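Long-range contacts in putative 2OG-Fe(II) oxygenase family protein (Caulobacter crescentus CB15, PDB 3OOX), which probably catalyses oxidations with iron(II), dioxygen and 2-oxoglutarate, perhaps releasing ethene or cleaving L-arginine to guanidine and a semialdehyde: residues 29-34 with 240-245; 33-38 with 228-233; 167-172 with 267-272; 194-199 with 232-237. One frame throughout, in Å; residues are numbered along the deposited sequence. Where two conformers were deposited one is given.

Contact 1: 29-34 with 240-245; sequences SFERYG and NNVLPS
The carbonyl oxygen of Val242 accepts a hydrogen bond from water HOH 1, whose oxygen lies 2.7 Å from Val242 O, and the same water donates to Glu31 OE2 on the facing helix, 2.8 Å from that oxygen. This water bridges helix and loop at the polar end of the contact. Glu31 gets there with CG anti to its N (chi1 -171°) and the rest of the chain extended, which lays its aliphatic part along the loop, CG 3.5 Å from Val242 O. Its other carboxylate oxygen, OE1, is hydrogen-bonded to Tyr152 OH, so the flat group is held at both oxygens, which should restrain its rotation.

Behind this polar end the segments meet by packing alone, partly of carbon against carbonyl oxygen. One methyl of Leu243, CD2, meets Glu31 CB at 3.9 Å and comes more loosely to CB of Phe30. The ring of Pro244 leans on the last turn of the helix, with CD 3.4 Å from Phe30 O and almost as near Glu31 O. Phe30 O is already taken by Gly34 N, 2.8 Å away, a bond that closes the turn. Gly34 then leaves the helix with positive phi (75°). Its CA lies 3.3 Å from Pro244 O, a closeness that depends on the lack of a CB on this side.

The loop follows helix 233-238, which ends in a Schellman motif with Asn240 at C-prime. Phe30 and Leu243 both rest on Ile149 of helix 127-152, and Phe30 also packs on Ile229 and Ile231, so helix 19-33 lies against strand 227-231.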
loop_
_atom_site.group_PDB
_atom_site.type_symbol
_atom_site.label_atom_id
_atom_site.label_comp_id
_atom_site.label_asym_id
_atom_site.label_seq_id
_atom_site.Cartn_x
_atom_site.Cartn_y
_atom_site.Cartn_z
ATOM N N SER A 29 3.391 -3.324 17.132
ATOM C CA SER A 29 4.340 -2.940 16.109
ATOM C C SER A 29 3.838 -1.692 15.336
ATOM O O SER A 29 4.571 -0.723 15.140
ATOM C CB SER A 29 4.632 -4.129 15.188
ATOM O OG SER A 29 5.655 -3.829 14.266
ATOM N N PHE A 30 2.575 -1.699 14.935
ATOM C CA PHE A 30 2.000 -0.541 14.270
ATOM C C PHE A 30 2.084 0.702 15.150
ATOM O O PHE A 30 2.398 1.785 14.667
ATOM C CB PHE A 30 0.542 -0.803 13.929
ATOM C CG PHE A 30 0.324 -1.775 12.784
ATOM C CD1 PHE A 30 0.935 -1.595 11.550
ATOM C CD2 PHE A 30 -0.559 -2.823 12.916
ATOM C CE1 PHE A 30 0.698 -2.475 10.505
ATOM C CE2 PHE A 30 -0.833 -3.669 11.876
ATOM C CZ PHE A 30 -0.171 -3.528 10.669
ATOM N N GLU A 31 1.767 0.555 16.427
ATOM C CA GLU A 31 1.756 1.708 17.316
ATOM C C GLU A 31 3.172 2.295 17.487
ATOM O O GLU A 31 3.334 3.517 17.580
ATOM C CB GLU A 31 1.126 1.383 18.673
ATOM C CG GLU A 31 0.928 2.645 19.503
ATOM C CD GLU A 31 0.215 2.430 20.833
ATOM O OE1 GLU A 31 -0.366 1.350 21.061
ATOM O OE2 GLU A 31 0.218 3.384 21.650
ATOM N N ARG A 32 4.183 1.433 17.519
ATOM C CA ARG A 32 5.573 1.862 17.731
ATOM C C ARG A 32 6.175 2.491 16.471
ATOM O O ARG A 32 6.840 3.526 16.549
ATOM C CB ARG A 32 6.419 0.662 18.186
ATOM C CG ARG A 32 7.926 0.897 18.326
ATOM C CD ARG A 32 8.297 1.919 19.346
ATOM N NE ARG A 32 9.748 2.129 19.281
ATOM C CZ ARG A 32 10.360 2.981 18.451
ATOM N NH1 ARG A 32 9.662 3.754 17.594
ATOM N NH2 ARG A 32 11.688 3.051 18.464
ATOM N N TYR A 33 5.959 1.840 15.332
ATOM C CA TYR A 33 6.714 2.134 14.104
ATOM C C TYR A 33 5.843 2.609 12.931
ATOM O O TYR A 33 6.389 3.091 11.938
ATOM C CB TYR A 33 7.470 0.901 13.623
ATOM C CG TYR A 33 8.570 0.427 14.553
ATOM C CD1 TYR A 33 9.690 1.214 14.770
ATOM C CD2 TYR A 33 8.490 -0.813 15.197
ATOM C CE1 TYR A 33 10.709 0.796 15.630
ATOM C CE2 TYR A 33 9.513 -1.240 16.054
ATOM C CZ TYR A 33 10.602 -0.428 16.255
ATOM O OH TYR A 33 11.623 -0.848 17.107
ATOM N N GLY A 34 4.522 2.438 13.041
ATOM C CA GLY A 34 3.606 2.625 11.924
ATOM C C GLY A 34 3.634 1.494 10.906
ATOM O O GLY A 34 2.957 1.570 9.889
ATOM N N ASN A 240 -7.087 9.175 16.197
ATOM C CA ASN A 240 -6.558 10.368 16.884
ATOM C C ASN A 240 -5.051 10.258 17.070
ATOM O O ASN A 240 -4.471 10.656 18.105
ATOM C CB ASN A 240 -7.218 10.562 18.247
ATOM C CG ASN A 240 -7.180 12.003 18.701
ATOM O OD1 ASN A 240 -7.200 12.936 17.874
ATOM N ND2 ASN A 240 -7.178 12.207 20.022
ATOM N N ASN A 241 -4.426 9.732 16.015
ATOM C CA ASN A 241 -2.959 9.565 15.931
ATOM C C ASN A 241 -2.346 8.540 16.890
ATOM O O ASN A 241 -1.132 8.454 17.005
ATOM C CB ASN A 241 -2.262 10.943 16.004
ATOM C CG ASN A 241 -2.577 11.810 14.796
ATOM O OD1 ASN A 241 -3.721 12.057 14.493
ATOM N ND2 ASN A 241 -1.545 12.242 14.083
ATOM N N VAL A 242 -3.170 7.723 17.529
ATOM C CA VAL A 242 -2.696 6.623 18.356
ATOM C C VAL A 242 -1.861 5.651 17.490
ATOM O O VAL A 242 -0.798 5.212 17.904
ATOM C CB VAL A 242 -3.864 5.907 19.063
ATOM C CG1 VAL A 242 -3.398 4.564 19.642
ATOM C CG2 VAL A 242 -4.440 6.790 20.188
ATOM N N LEU A 243 -2.355 5.346 16.285
ATOM C CA LEU A 243 -1.568 4.587 15.320
ATOM C C LEU A 243 -0.995 5.561 14.284
ATOM O O LEU A 243 -1.749 6.194 13.551
ATOM C CB LEU A 243 -2.407 3.514 14.630
ATOM C CG LEU A 243 -3.082 2.487 15.554
ATOM C CD1 LEU A 243 -3.836 1.423 14.776
ATOM C CD2 LEU A 243 -2.071 1.790 16.487
ATOM N N PRO A 244 0.342 5.674 14.213
ATOM C CA PRO A 244 0.952 6.720 13.375
ATOM C C PRO A 244 1.132 6.264 11.926
ATOM O O PRO A 244 1.437 5.094 11.688
ATOM C CB PRO A 244 2.314 6.917 14.014
ATOM C CG PRO A 244 2.654 5.515 14.572
ATOM C CD PRO A 244 1.350 4.977 15.053
ATOM N N SER A 245 0.900 7.190 10.989
ATOM C CA SER A 245 1.237 7.017 9.584
ATOM C C SER A 245 2.639 7.578 9.418
ATOM O O SER A 245 2.867 8.784 9.558
ATOM C CB SER A 245 0.267 7.762 8.710
ATOM O OG SER A 245 0.647 7.634 7.371
HETATM O O HOH W 1 0.146 5.860 20.346
#

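Contact 2: 33-38 with 228-233; sequences YGFAVL and VINIGD
Asn230 CB sits squarely over one face of the Phe35 ring, 3.4 Å from the ring centroid and only 9° off its normal. The two side chains run alongside each other in the same direction, ring and amide planes 21° apart. With CG between the backbone N and the carbonyl carbon (chi1 63°), the amide is carried alongside the ring. At the ring's edge, in its plane, Val228 CG1 touches Phe35 CD2 at 3.6 Å. The amide is turned onward, ND2 donating to Asp193 OD2.

Beneath these side chains the backbones form an antiparallel ladder. Ala36 and Ile229 are the hydrogen-bonded pair, with both N...O distances (Ala36 N to Ile229 O, Ile229 N to Ala36 O) 2.8 Å. Strand 35-39 thereby joins the large sheet of the double-stranded beta-helix, the cupin-type core of these oxygenases. Phe35, Val37, Val228 and Asn230 look toward the smaller sheet, where Val210 and Leu208 meet Phe35 and Val228. Ala36 and Ile229 face the helical side and Phe30.

Packing slackens toward Val37 and Leu38. Val37 CG2 and Val228 CG2 are 4.5 Å apart, and Leu38 CB touches only the tip of Ile229, CD1, at 3.9 Å. The Gly34 end is the watered side: Ile231 N is bonded to Gly34 O at 2.9 Å, and water HOH 2 lies between Gly34 O and Ile231 O.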
loop_
_atom_site.group_PDB
_atom_site.type_symbol
_atom_site.label_atom_id
_atom_site.label_comp_id
_atom_site.label_asym_id
_atom_site.label_seq_id
_atom_site.Cartn_x
_atom_site.Cartn_y
_atom_site.Cartn_z
ATOM N N TYR A 33 5.959 1.840 15.332
ATOM C CA TYR A 33 6.714 2.134 14.104
ATOM C C TYR A 33 5.843 2.609 12.931
ATOM O O TYR A 33 6.389 3.091 11.938
ATOM C CB TYR A 33 7.470 0.901 13.623
ATOM C CG TYR A 33 8.570 0.427 14.553
ATOM C CD1 TYR A 33 9.690 1.214 14.770
ATOM C CD2 TYR A 33 8.490 -0.813 15.197
ATOM C CE1 TYR A 33 10.709 0.796 15.630
ATOM C CE2 TYR A 33 9.513 -1.240 16.054
ATOM C CZ TYR A 33 10.602 -0.428 16.255
ATOM O OH TYR A 33 11.623 -0.848 17.107
ATOM N N GLY A 34 4.522 2.438 13.041
ATOM C CA GLY A 34 3.606 2.625 11.924
ATOM C C GLY A 34 3.634 1.494 10.906
ATOM O O GLY A 34 2.957 1.570 9.889
ATOM N N PHE A 35 4.370 0.434 11.217
ATOM C CA PHE A 35 4.676 -0.682 10.311
ATOM C C PHE A 35 4.622 -1.989 11.088
ATOM O O PHE A 35 4.960 -2.012 12.269
ATOM C CB PHE A 35 6.086 -0.567 9.710
ATOM C CG PHE A 35 6.167 0.259 8.438
ATOM C CD1 PHE A 35 6.201 1.646 8.499
ATOM C CD2 PHE A 35 6.214 -0.339 7.193
ATOM C CE1 PHE A 35 6.263 2.398 7.365
ATOM C CE2 PHE A 35 6.318 0.420 6.049
ATOM C CZ PHE A 35 6.349 1.802 6.147
ATOM N N ALA A 36 4.286 -3.072 10.387
ATOM C CA ALA A 36 4.406 -4.429 10.914
ATOM C C ALA A 36 4.842 -5.347 9.794
ATOM O O ALA A 36 4.629 -5.052 8.614
ATOM C CB ALA A 36 3.085 -4.891 11.503
ATOM N N VAL A 37 5.451 -6.469 10.171
ATOM C CA VAL A 37 5.875 -7.477 9.222
ATOM C C VAL A 37 5.124 -8.745 9.558
ATOM O O VAL A 37 5.178 -9.200 10.713
ATOM C CB VAL A 37 7.400 -7.746 9.279
ATOM C CG1 VAL A 37 7.794 -8.858 8.275
ATOM C CG2 VAL A 37 8.182 -6.423 9.018
ATOM N N LEU A 38 4.448 -9.291 8.555
ATOM C CA LEU A 38 3.575 -10.468 8.687
ATOM C C LEU A 38 4.179 -11.623 7.894
ATOM O O LEU A 38 4.338 -11.544 6.682
ATOM C CB LEU A 38 2.174 -10.146 8.170
ATOM C CG LEU A 38 1.144 -11.265 8.268
ATOM C CD1 LEU A 38 0.792 -11.419 9.708
ATOM C CD2 LEU A 38 -0.104 -10.897 7.486
ATOM N N VAL A 228 4.861 -6.658 4.288
ATOM C CA VAL A 228 5.183 -5.508 5.121
ATOM C C VAL A 228 3.945 -4.599 5.050
ATOM O O VAL A 228 3.463 -4.276 3.979
ATOM C CB VAL A 228 6.399 -4.731 4.609
ATOM C CG1 VAL A 228 6.606 -3.466 5.466
ATOM C CG2 VAL A 228 7.658 -5.621 4.630
ATOM N N ILE A 229 3.411 -4.240 6.202
ATOM C CA ILE A 229 2.163 -3.497 6.257
ATOM C C ILE A 229 2.379 -2.189 6.993
ATOM O O ILE A 229 3.054 -2.171 8.014
ATOM C CB ILE A 229 1.078 -4.294 6.969
ATOM C CG1 ILE A 229 0.938 -5.674 6.301
ATOM C CG2 ILE A 229 -0.277 -3.514 6.930
ATOM C CD1 ILE A 229 0.431 -6.759 7.203
ATOM N N ASN A 230 1.818 -1.105 6.473
ATOM C CA ASN A 230 1.899 0.214 7.169
ATOM C C ASN A 230 0.560 0.907 7.287
ATOM O O ASN A 230 -0.330 0.766 6.426
ATOM C CB ASN A 230 2.937 1.167 6.542
ATOM C CG ASN A 230 2.619 1.559 5.122
ATOM O OD1 ASN A 230 2.724 0.729 4.215
ATOM N ND2 ASN A 230 2.222 2.833 4.906
ATOM N N ILE A 231 0.446 1.672 8.369
ATOM C CA ILE A 231 -0.691 2.531 8.648
ATOM C C ILE A 231 -0.648 3.734 7.693
ATOM O O ILE A 231 0.429 4.306 7.485
ATOM C CB ILE A 231 -0.601 3.081 10.095
ATOM C CG1 ILE A 231 -0.485 1.914 11.100
ATOM C CG2 ILE A 231 -1.784 4.065 10.407
ATOM C CD1 ILE A 231 -1.691 0.986 11.145
ATOM N N GLY A 232 -1.801 4.141 7.142
ATOM C CA GLY A 232 -1.895 5.341 6.332
ATOM C C GLY A 232 -2.657 6.439 7.051
ATOM O O GLY A 232 -3.262 6.211 8.124
ATOM N N ASP A 233 -2.695 7.609 6.428
ATOM C CA ASP A 233 -3.210 8.776 7.092
ATOM C C ASP A 233 -4.694 8.630 7.473
ATOM O O ASP A 233 -5.085 9.233 8.483
ATOM C CB ASP A 233 -3.077 10.013 6.208
ATOM C CG ASP A 233 -1.646 10.464 6.023
ATOM O OD1 ASP A 233 -0.728 9.977 6.729
ATOM O OD2 ASP A 233 -1.443 11.323 5.151
HETATM O O HOH W 2 2.894 4.081 8.424
#

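Contact 3: 167-172 with 267-272; sequences GNSVLR and FFLHFA
Strands 170-172 and 267-269 run antiparallel at 162°, their axes 4.8 Å apart, with Val170 and Phe268 as the hydrogen-bonded pair (Phe268 N to Val170 O 2.8 Å, Val170 N to Phe268 O 3.0 Å). Past this pair a side chain replaces the backbone: Ser169 OG accepts from His270 N at 2.9 Å, nearly straight at 170°. Ser169 CB meanwhile touches the far end of the Phe267 ring, CZ, at 3.4 Å. The His270 ring is clamped twice. ND1 donates in the ring plane to Phe268 O at 3.0 Å, coming from above the carbonyl plane and from the face across from Val170 N; Asn168 O lies over one ring face, offset toward the rim. A leucine in place of His270 would have no side-chain N-H to give, and Phe268 O would probably lose its second donor while Asn168 O was left against a methyl. On the same side of the sheet Arg172 bends at chi3 so that Phe268 CE2 sits over its guanidinium, planes 58° apart, while NE is bonded to His100 NE2. Tyr135 of helix 127-152 meets Phe267 edge-to-face, backing the major sheet of the double-stranded beta-helix.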
loop_
_atom_site.group_PDB
_atom_site.type_symbol
_atom_site.label_atom_id
_atom_site.label_comp_id
_atom_site.label_asym_id
_atom_site.label_seq_id
_atom_site.Cartn_x
_atom_site.Cartn_y
_atom_site.Cartn_z
ATOM N N GLY A 167 -14.185 -0.285 -0.837
ATOM C CA GLY A 167 -13.188 0.762 -0.649
ATOM C C GLY A 167 -12.448 1.096 -1.936
ATOM O O GLY A 167 -12.271 0.236 -2.789
ATOM N N ASN A 168 -11.974 2.336 -2.026
ATOM C CA ASN A 168 -11.358 2.890 -3.240
ATOM C C ASN A 168 -9.892 2.475 -3.299
ATOM O O ASN A 168 -8.994 3.306 -3.451
ATOM C CB ASN A 168 -11.493 4.400 -3.241
ATOM C CG ASN A 168 -11.343 5.013 -4.615
ATOM O OD1 ASN A 168 -11.077 4.347 -5.631
ATOM N ND2 ASN A 168 -11.524 6.344 -4.646
ATOM N N SER A 169 -9.665 1.178 -3.163
ATOM C CA SER A 169 -8.335 0.610 -3.052
ATOM C C SER A 169 -7.673 0.440 -4.397
ATOM O O SER A 169 -8.340 0.242 -5.425
ATOM C CB SER A 169 -8.381 -0.719 -2.276
ATOM O OG SER A 169 -8.934 -0.493 -0.978
ATOM N N VAL A 170 -6.347 0.498 -4.386
ATOM C CA VAL A 170 -5.570 0.457 -5.636
ATOM C C VAL A 170 -4.450 -0.552 -5.485
ATOM O O VAL A 170 -3.679 -0.492 -4.536
ATOM C CB VAL A 170 -5.022 1.820 -5.984
ATOM C CG1 VAL A 170 -4.066 1.731 -7.193
ATOM C CG2 VAL A 170 -6.142 2.827 -6.298
ATOM N N LEU A 171 -4.363 -1.457 -6.468
ATOM C CA LEU A 171 -3.202 -2.326 -6.649
ATOM C C LEU A 171 -2.299 -1.646 -7.651
ATOM O O LEU A 171 -2.723 -1.336 -8.779
ATOM C CB LEU A 171 -3.589 -3.693 -7.192
ATOM C CG LEU A 171 -2.461 -4.678 -7.453
ATOM C CD1 LEU A 171 -1.667 -4.963 -6.160
ATOM C CD2 LEU A 171 -3.009 -6.000 -8.043
ATOM N N ARG A 172 -1.061 -1.334 -7.230
ATOM C CA ARG A 172 -0.087 -0.702 -8.087
ATOM C C ARG A 172 0.925 -1.769 -8.487
ATOM O O ARG A 172 1.439 -2.505 -7.657
ATOM C CB ARG A 172 0.654 0.384 -7.310
ATOM C CG ARG A 172 1.883 0.993 -8.050
ATOM C CD ARG A 172 2.555 2.046 -7.175
ATOM N NE ARG A 172 1.761 3.258 -7.083
ATOM C CZ ARG A 172 2.022 4.253 -6.243
ATOM N NH1 ARG A 172 3.061 4.185 -5.411
ATOM N NH2 ARG A 172 1.230 5.301 -6.241
ATOM N N PHE A 267 -0.417 -2.860 -2.418
ATOM C CA PHE A 267 -1.863 -2.707 -2.408
ATOM C C PHE A 267 -2.201 -1.632 -1.394
ATOM O O PHE A 267 -1.927 -1.809 -0.188
ATOM C CB PHE A 267 -2.537 -4.027 -2.055
ATOM C CG PHE A 267 -4.040 -3.946 -2.058
ATOM C CD1 PHE A 267 -4.742 -4.008 -3.249
ATOM C CD2 PHE A 267 -4.736 -3.745 -0.896
ATOM C CE1 PHE A 267 -6.088 -3.895 -3.303
ATOM C CE2 PHE A 267 -6.123 -3.630 -0.954
ATOM C CZ PHE A 267 -6.784 -3.754 -2.170
ATOM N N PHE A 268 -2.796 -0.545 -1.872
ATOM C CA PHE A 268 -3.208 0.600 -1.059
ATOM C C PHE A 268 -4.686 0.438 -0.707
ATOM O O PHE A 268 -5.589 0.776 -1.519
ATOM C CB PHE A 268 -2.945 1.895 -1.822
ATOM C CG PHE A 268 -1.503 2.107 -2.176
ATOM C CD1 PHE A 268 -0.637 2.690 -1.267
ATOM C CD2 PHE A 268 -1.001 1.723 -3.410
ATOM C CE1 PHE A 268 0.683 2.921 -1.604
ATOM C CE2 PHE A 268 0.346 1.902 -3.715
ATOM C CZ PHE A 268 1.183 2.488 -2.791
ATOM N N LEU A 269 -4.918 -0.050 0.525
ATOM C CA LEU A 269 -6.254 -0.310 0.998
ATOM C C LEU A 269 -6.845 0.971 1.539
ATOM O O LEU A 269 -6.217 1.663 2.355
ATOM C CB LEU A 269 -6.253 -1.400 2.070
ATOM C CG LEU A 269 -7.568 -2.093 2.403
ATOM C CD1 LEU A 269 -7.282 -3.503 3.000
ATOM C CD2 LEU A 269 -8.440 -1.250 3.337
ATOM N N HIS A 270 -8.032 1.327 1.031
ATOM C CA HIS A 270 -8.751 2.545 1.389
ATOM C C HIS A 270 -10.107 2.204 1.985
ATOM O O HIS A 270 -10.702 1.158 1.682
ATOM C CB HIS A 270 -9.089 3.353 0.140
ATOM C CG HIS A 270 -7.944 4.099 -0.478
ATOM N ND1 HIS A 270 -6.803 3.509 -1.001
ATOM C CD2 HIS A 270 -7.811 5.430 -0.712
ATOM C CE1 HIS A 270 -6.040 4.449 -1.543
ATOM N NE2 HIS A 270 -6.617 5.615 -1.369
ATOM N N PHE A 271 -10.598 3.118 2.827
ATOM C CA PHE A 271 -11.962 3.048 3.292
ATOM C C PHE A 271 -12.934 3.273 2.081
ATOM O O PHE A 271 -12.609 3.839 1.047
ATOM C CB PHE A 271 -12.253 4.154 4.314
ATOM C CG PHE A 271 -11.598 3.976 5.647
ATOM C CD1 PHE A 271 -11.719 2.800 6.352
ATOM C CD2 PHE A 271 -10.926 5.033 6.261
ATOM C CE1 PHE A 271 -11.129 2.634 7.589
ATOM C CE2 PHE A 271 -10.386 4.881 7.539
ATOM C CZ PHE A 271 -10.456 3.669 8.189
ATOM N N ALA A 272 -14.179 2.845 2.276
ATOM C CA ALA A 272 -15.295 3.259 1.451
ATOM C C ALA A 272 -15.381 4.787 1.348
ATOM O O ALA A 272 -15.231 5.508 2.337
ATOM C CB ALA A 272 -16.587 2.710 2.064
#

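Contact 4: 194-199 with 232-237; sequences INTITL and GDMLER. With EDO (1,2-ethanediol), chain G.
Asn195 O lies at the first turn of helix 233-238 and accepts from Met234 N (selenomethionine) at 3.0 Å, the N-H coming from above the carbonyl plane. Met234 N also makes a weak bond to Ile194 O, 3.3 Å away. Beside it Gly232 N donates to Thr196 O at 2.9 Å. Gly232 is the N-cap residue, and a CB there would collide with Asn195 O. Thr196 O touches Leu235 CB, and Leu235 CG, anti to the backbone N (chi1 -179°), carries CD2 to Ile197 CG2 at 3.8 Å, the two side chains pointing the same way. Ile194 CG2 crosses the Asp233 carboxylate, 3.8 Å from OD2.

Further out, Asn195 ND2 donates to Thr198 OG1 at 2.9 Å, in the amide plane, and also to Leu269 O; Thr198 OG1 in turn is bonded to Asp193 OD2. Thr196 and Ile197 form a classic beta bulge opposite Leu269. Asp233 is held by Ser245 OG and by a salt bridge to Arg305.

At the far end, Arg237 grips a 1,2-ethanediol, probably from the crystallisation liquor, through NH2 to O1 (2.8 Å) and NH1 to O2 (2.9 Å). An alanine here would remove both donors, and the diol would probably be held by little more than Gln304.

Backbone carbonyls and the Asp233 carboxylate thus gather at the amino end of the helix, where the helix dipole would probably favour the carboxylate and the partly negative carbonyl oxygens.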
loop_
_atom_site.group_PDB
_atom_site.type_symbol
_atom_site.label_atom_id
_atom_site.label_comp_id
_atom_site.label_asym_id
_atom_site.label_seq_id
_atom_site.Cartn_x
_atom_site.Cartn_y
_atom_site.Cartn_z
ATOM N N ILE A 194 -1.501 7.947 2.279
ATOM C CA ILE A 194 -2.718 8.694 2.633
ATOM C C ILE A 194 -3.916 7.832 2.963
ATOM O O ILE A 194 -4.926 8.359 3.488
ATOM C CB ILE A 194 -3.050 9.778 1.609
ATOM C CG1 ILE A 194 -3.480 9.200 0.285
ATOM C CG2 ILE A 194 -1.863 10.725 1.412
ATOM C CD1 ILE A 194 -3.785 10.309 -0.762
ATOM N N ASN A 195 -3.797 6.522 2.763
ATOM C CA ASN A 195 -4.912 5.589 2.771
ATOM C C ASN A 195 -5.091 4.941 4.142
ATOM O O ASN A 195 -4.728 5.526 5.158
ATOM C CB ASN A 195 -4.743 4.589 1.608
ATOM C CG ASN A 195 -3.371 3.917 1.590
ATOM O OD1 ASN A 195 -2.360 4.582 1.284
ATOM N ND2 ASN A 195 -3.320 2.594 1.884
ATOM N N THR A 196 -5.674 3.759 4.203
ATOM C CA THR A 196 -5.972 3.108 5.484
ATOM C C THR A 196 -4.802 2.242 5.960
ATOM O O THR A 196 -4.166 2.551 6.971
ATOM C CB THR A 196 -7.284 2.325 5.374
ATOM O OG1 THR A 196 -8.329 3.247 4.997
ATOM C CG2 THR A 196 -7.626 1.548 6.696
ATOM N N ILE A 197 -4.517 1.181 5.221
ATOM C CA ILE A 197 -3.258 0.454 5.359
ATOM C C ILE A 197 -2.739 0.085 3.977
ATOM O O ILE A 197 -3.513 -0.042 3.031
ATOM C CB ILE A 197 -3.359 -0.838 6.204
ATOM C CG1 ILE A 197 -4.458 -1.774 5.673
ATOM C CG2 ILE A 197 -3.626 -0.473 7.685
ATOM C CD1 ILE A 197 -4.465 -3.179 6.374
ATOM N N THR A 198 -1.417 -0.107 3.866
ATOM C CA THR A 198 -0.788 -0.551 2.621
ATOM C C THR A 198 -0.070 -1.886 2.889
ATOM O O THR A 198 0.597 -2.088 3.945
ATOM C CB THR A 198 0.210 0.517 2.127
ATOM O OG1 THR A 198 -0.532 1.717 1.933
ATOM C CG2 THR A 198 0.899 0.123 0.820
ATOM N N LEU A 199 -0.246 -2.845 1.959
ATOM C CA LEU A 199 0.291 -4.181 2.067
ATOM C C LEU A 199 1.303 -4.446 0.955
ATOM O O LEU A 199 0.954 -4.353 -0.223
ATOM C CB LEU A 199 -0.838 -5.217 2.016
ATOM C CG LEU A 199 -1.826 -5.148 3.168
ATOM C CD1 LEU A 199 -3.078 -4.393 2.740
ATOM C CD2 LEU A 199 -2.161 -6.552 3.718
ATOM N N GLY A 232 -1.801 4.141 7.142
ATOM C CA GLY A 232 -1.895 5.341 6.332
ATOM C C GLY A 232 -2.657 6.439 7.051
ATOM O O GLY A 232 -3.262 6.211 8.124
ATOM N N ASP A 233 -2.695 7.609 6.428
ATOM C CA ASP A 233 -3.210 8.776 7.092
ATOM C C ASP A 233 -4.694 8.630 7.473
ATOM O O ASP A 233 -5.085 9.233 8.483
ATOM C CB ASP A 233 -3.077 10.013 6.208
ATOM C CG ASP A 233 -1.646 10.464 6.023
ATOM O OD1 ASP A 233 -0.728 9.977 6.729
ATOM O OD2 ASP A 233 -1.443 11.323 5.151
HETATM N N MSE A 234 -5.512 7.922 6.697
HETATM C CA MSE A 234 -6.936 7.777 7.047
HETATM C C MSE A 234 -7.087 7.085 8.393
HETATM O O MSE A 234 -7.915 7.492 9.223
HETATM C CB MSE A 234 -7.704 6.977 5.982
HETATM C CG MSE A 234 -7.973 7.706 4.702
HETATM SE SE MSE A 234 -8.726 6.530 3.336
HETATM C CE MSE A 234 -8.939 7.795 1.912
ATOM N N LEU A 235 -6.301 6.030 8.632
ATOM C CA LEU A 235 -6.414 5.276 9.865
ATOM C C LEU A 235 -5.757 6.045 10.999
ATOM O O LEU A 235 -6.245 6.034 12.147
ATOM C CB LEU A 235 -5.796 3.896 9.671
ATOM C CG LEU A 235 -5.812 2.924 10.836
ATOM C CD1 LEU A 235 -7.216 2.764 11.440
ATOM C CD2 LEU A 235 -5.283 1.540 10.407
ATOM N N GLU A 236 -4.645 6.734 10.714
ATOM C CA GLU A 236 -4.030 7.625 11.704
ATOM C C GLU A 236 -5.072 8.626 12.204
ATOM O O GLU A 236 -5.213 8.820 13.437
ATOM C CB GLU A 236 -2.805 8.351 11.118
ATOM C CG GLU A 236 -2.148 9.344 12.077
ATOM C CD GLU A 236 -1.020 10.098 11.416
ATOM O OE1 GLU A 236 -1.308 10.857 10.476
ATOM O OE2 GLU A 236 0.131 9.895 11.833
ATOM N N ARG A 237 -5.831 9.225 11.284
ATOM C CA ARG A 237 -6.813 10.240 11.677
ATOM C C ARG A 237 -7.951 9.623 12.496
ATOM O O ARG A 237 -8.343 10.173 13.548
ATOM C CB ARG A 237 -7.348 10.965 10.453
ATOM C CG ARG A 237 -8.470 11.945 10.760
ATOM C CD ARG A 237 -8.701 12.910 9.632
ATOM N NE ARG A 237 -9.870 13.742 9.930
ATOM C CZ ARG A 237 -10.064 14.977 9.493
ATOM N NH1 ARG A 237 -9.159 15.606 8.735
ATOM N NH2 ARG A 237 -11.197 15.624 9.822
HETATM C C1 EDO G . -11.186 19.398 8.617
HETATM O O1 EDO G . -11.805 18.224 9.159
HETATM C C2 EDO G . -9.717 19.130 8.305
HETATM O O2 EDO G . -9.576 18.092 7.326
#

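Contacts 2, 3 and 4 are buried, whereas contact 1 lies nearer the surface, some 16 Å from the centre of the chain. Contacts 2 and 3 are strand pairings in one large sheet, 15 Å apart between centres and not touching; contact 4, starting from strand 197-201, lies between them and touches both. Contacts 1 and 2 share Tyr33 and Gly34, contacts 2 and 4 Gly232 and Asp233, so strand 227-231 passes straight into helix 233-238. Ser245 OG, 2.8 Å from Asp233 OD1, joins contact 1 to both. Chemistry follows place: backbone ladders in the sheet, carbonyls at a helix start in contact 4, and a water bridge with close packing in contact 1.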